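Local coordinates for DltD domain-containing protein (Beauveria bassiana, PDB 7D78) that probably acts as a thioesterase of the alpha/beta hydrolase fold that cyclises a polyketide chain into a medium-ring lactone, at residues M261-L266 against E273-A278. Sequence-based numbering, arbitrary orientation.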
ATOM      1  N   MET A 261       3.027 -23.054   7.550  1.00 22.32           N
ATOM      2  CA  MET A 261       2.727 -22.940   6.131  1.00 22.04           C
ATOM      3  C   MET A 261       2.400 -24.310   5.553  1.00 28.78           C
ATOM      4  O   MET A 261       3.157 -25.273   5.746  1.00 25.40           O
ATOM      5  CB  MET A 261       3.893 -22.327   5.360  1.00 21.58           C
ATOM      6  CG  MET A 261       3.593 -22.168   3.876  1.00 22.63           C
ATOM      7  SD  MET A 261       4.976 -21.445   2.980  1.00 25.53           S
ATOM      8  CE  MET A 261       5.188 -19.895   3.851  1.00 23.98           C
ATOM      9  N   VAL A 262       1.288 -24.384   4.830  1.00 25.44           N
ATOM     10  CA  VAL A 262       0.870 -25.579   4.109  1.00 24.62           C
ATOM     11  C   VAL A 262       0.969 -25.284   2.618  1.00 27.93           C
ATOM     12  O   VAL A 262       0.239 -24.429   2.097  1.00 25.88           O
ATOM     13  CB  VAL A 262      -0.554 -25.997   4.495  1.00 22.59           C
ATOM     14  CG1 VAL A 262      -0.967 -27.256   3.727  1.00 25.28           C
ATOM     15  CG2 VAL A 262      -0.656 -26.206   6.004  1.00 26.26           C
ATOM     16  N   THR A 263       1.856 -26.002   1.929  1.00 24.04           N
ATOM     17  CA  THR A 263       2.143 -25.773   0.524  1.00 26.93           C
ATOM     18  C   THR A 263       1.752 -26.993  -0.296  1.00 27.45           C
ATOM     19  O   THR A 263       2.163 -28.115   0.043  1.00 30.05           O
ATOM     20  CB  THR A 263       3.638 -25.471   0.328  1.00 25.22           C
ATOM     21  OG1 THR A 263       3.948 -24.212   0.934  1.00 25.33           O
ATOM     22  CG2 THR A 263       4.010 -25.429  -1.165  1.00 22.79           C
ATOM     23  N   PRO A 264       0.979 -26.828  -1.374  1.00 26.42           N
ATOM     24  CA  PRO A 264       0.661 -27.974  -2.235  1.00 27.87           C
ATOM     25  C   PRO A 264       1.858 -28.312  -3.109  1.00 27.53           C
ATOM     26  O   PRO A 264       2.449 -27.427  -3.734  1.00 22.49           O
ATOM     27  CB  PRO A 264      -0.521 -27.477  -3.082  1.00 23.13           C
ATOM     28  CG  PRO A 264      -0.810 -26.037  -2.602  1.00 27.82           C
ATOM     29  CD  PRO A 264       0.433 -25.573  -1.924  1.00 25.21           C
ATOM     30  N   GLU A 265       2.210 -29.606  -3.153  1.00 25.42           N
ATOM     31  CA  GLU A 265       3.329 -30.044  -3.988  1.00 28.64           C
ATOM     32  C   GLU A 265       3.171 -29.586  -5.432  1.00 25.78           C
ATOM     33  O   GLU A 265       4.133 -29.122  -6.053  1.00 27.18           O
ATOM     34  CB  GLU A 265       3.470 -31.573  -3.945  1.00 27.39           C
ATOM     35  CG  GLU A 265       4.693 -32.061  -4.723  1.00 37.93           C
ATOM     36  CD  GLU A 265       4.676 -33.556  -4.993  1.00 38.74           C
ATOM     37  OE1 GLU A 265       3.598 -34.177  -4.874  1.00 36.38           O
ATOM     38  OE2 GLU A 265       5.748 -34.104  -5.331  1.00 43.20           O
ATOM     39  N   LEU A 266       1.967 -29.714  -5.982  1.00 25.63           N
ATOM     40  CA  LEU A 266       1.695 -29.438  -7.387  1.00 32.54           C
ATOM     41  C   LEU A 266       0.929 -28.129  -7.568  1.00 27.26           C
ATOM     42  O   LEU A 266       0.011 -28.030  -8.384  1.00 28.18           O
ATOM     43  CB  LEU A 266       0.935 -30.603  -8.021  1.00 31.45           C
ATOM     44  CG  LEU A 266       1.622 -31.955  -7.798  1.00 34.20           C
ATOM     45  CD1 LEU A 266       0.807 -33.091  -8.397  1.00 36.59           C
ATOM     46  CD2 LEU A 266       3.013 -31.916  -8.394  1.00 29.68           C
ATOM     47  N   GLU A 273       8.215 -23.242  -4.855  1.00 28.08           N
ATOM     48  CA  GLU A 273       9.522 -22.755  -4.421  1.00 31.80           C
ATOM     49  C   GLU A 273       9.457 -21.308  -3.945  1.00 28.87           C
ATOM     50  O   GLU A 273      10.283 -20.897  -3.125  1.00 24.04           O
ATOM     51  CB  GLU A 273      10.556 -22.900  -5.538  1.00 41.35           C
ATOM     52  CG  GLU A 273      11.992 -23.101  -5.027  1.00 53.27           C
ATOM     53  CD  GLU A 273      12.267 -24.516  -4.507  1.00 59.93           C
ATOM     54  OE1 GLU A 273      11.509 -25.452  -4.855  1.00 57.20           O
ATOM     55  OE2 GLU A 273      13.256 -24.690  -3.757  1.00 62.70           O
ATOM     56  N   GLU A 274       8.494 -20.524  -4.444  1.00 27.66           N
ATOM     57  CA  GLU A 274       8.288 -19.178  -3.913  1.00 27.34           C
ATOM     58  C   GLU A 274       7.759 -19.231  -2.486  1.00 27.36           C
ATOM     59  O   GLU A 274       8.176 -18.442  -1.625  1.00 25.33           O
ATOM     60  CB  GLU A 274       7.316 -18.395  -4.804  1.00 28.58           C
ATOM     61  CG  GLU A 274       7.499 -16.894  -4.750  1.00 31.37           C
ATOM     62  CD  GLU A 274       6.730 -16.164  -5.852  1.00 31.03           C
ATOM     63  OE1 GLU A 274       5.659 -16.653  -6.261  1.00 25.87           O
ATOM     64  OE2 GLU A 274       7.202 -15.104  -6.309  1.00 36.81           O
ATOM     65  N   GLN A 275       6.825 -20.150  -2.227  1.00 26.78           N
ATOM     66  CA  GLN A 275       6.320 -20.341  -0.873  1.00 27.49           C
ATOM     67  C   GLN A 275       7.434 -20.806   0.057  1.00 26.43           C
ATOM     68  O   GLN A 275       7.603 -20.270   1.156  1.00 25.82           O
ATOM     69  CB  GLN A 275       5.162 -21.343  -0.885  1.00 26.19           C
ATOM     70  CG  GLN A 275       4.037 -21.008  -1.878  1.00 24.01           C
ATOM     71  CD  GLN A 275       2.895 -21.997  -1.828  1.00 19.64           C
ATOM     72  OE1 GLN A 275       2.555 -22.514  -0.759  1.00 21.51           O
ATOM     73  NE2 GLN A 275       2.294 -22.273  -2.982  1.00 21.47           N
ATOM     74  N   LYS A 276       8.224 -21.787  -0.387  1.00 27.52           N
ATOM     75  CA  LYS A 276       9.323 -22.292   0.432  1.00 25.55           C
ATOM     76  C   LYS A 276      10.363 -21.211   0.710  1.00 28.43           C
ATOM     77  O   LYS A 276      10.911 -21.131   1.820  1.00 28.39           O
ATOM     78  CB  LYS A 276       9.972 -23.483  -0.268  1.00 31.66           C
ATOM     79  CG  LYS A 276       9.149 -24.749  -0.217  1.00 32.09           C
ATOM     80  CD  LYS A 276       9.556 -25.723  -1.316  1.00 35.59           C
ATOM     81  CE  LYS A 276       8.880 -27.073  -1.123  1.00 39.40           C
ATOM     82  NZ  LYS A 276       9.027 -27.976  -2.308  1.00 38.95           N
ATOM     83  N   ALA A 277      10.666 -20.383  -0.289  1.00 27.16           N
ATOM     84  CA  ALA A 277      11.662 -19.335  -0.092  1.00 29.01           C
ATOM     85  C   ALA A 277      11.241 -18.381   1.019  1.00 30.78           C
ATOM     86  O   ALA A 277      12.063 -17.988   1.856  1.00 27.30           O
ATOM     87  CB  ALA A 277      11.891 -18.579  -1.403  1.00 25.19           C
ATOM     88  N   ALA A 278       9.960 -18.002   1.052  1.00 24.63           N
ATOM     89  CA  ALA A 278       9.488 -17.149   2.137  1.00 24.68           C
ATOM     90  C   ALA A 278       9.555 -17.881   3.469  1.00 25.96           C
ATOM     91  O   ALA A 278      10.008 -17.313   4.470  1.00 24.82           O
ATOM     92  CB  ALA A 278       8.060 -16.666   1.857  1.00 26.21           C
TER
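Thr263 OG1 donates a hydrogen bond of 2.8 Å to the side-chain oxygen OE1 of Gln275. The hydroxyl does not lie along a lone pair: it sits 43° above the plane of the amide. Thr263 CG2 closes on the same oxygen, at 3.3 Å from Gln275 OE1, so threonine meets the amide with methyl and hydroxyl together. Gln275 reaches from the helix toward the strand with its chain extended beyond CG, which carries the buried amide there. On the nitrogen of the same amide, Gln275 NE2 is hydrogen-bonded to Ser270 O and Asp267 OD2, and these bonds with the one from Thr263 fix the rotation of the amide. Asp267 is probably the acid of a Ser-His-Asp triad with Ser134 and His296, which would make Gln275 a second-shell residue positioning its carboxylate. Two residues before Thr263, the thioether of Met261 packs against the helix in van der Waals contact, SD 3.4 Å from Gln275 O; a bend at chi3 (-58°) brings CE to that oxygen too. Directly after Thr263, Pro264 CD lies 3.9 Å from Gln275 NE2. Strand 261-264 and helix 273-278 run nearly antiparallel, at 160°, within a beta-alpha-beta unit completed by strand 286-291; Val262 points the other way, onto helix 305-319.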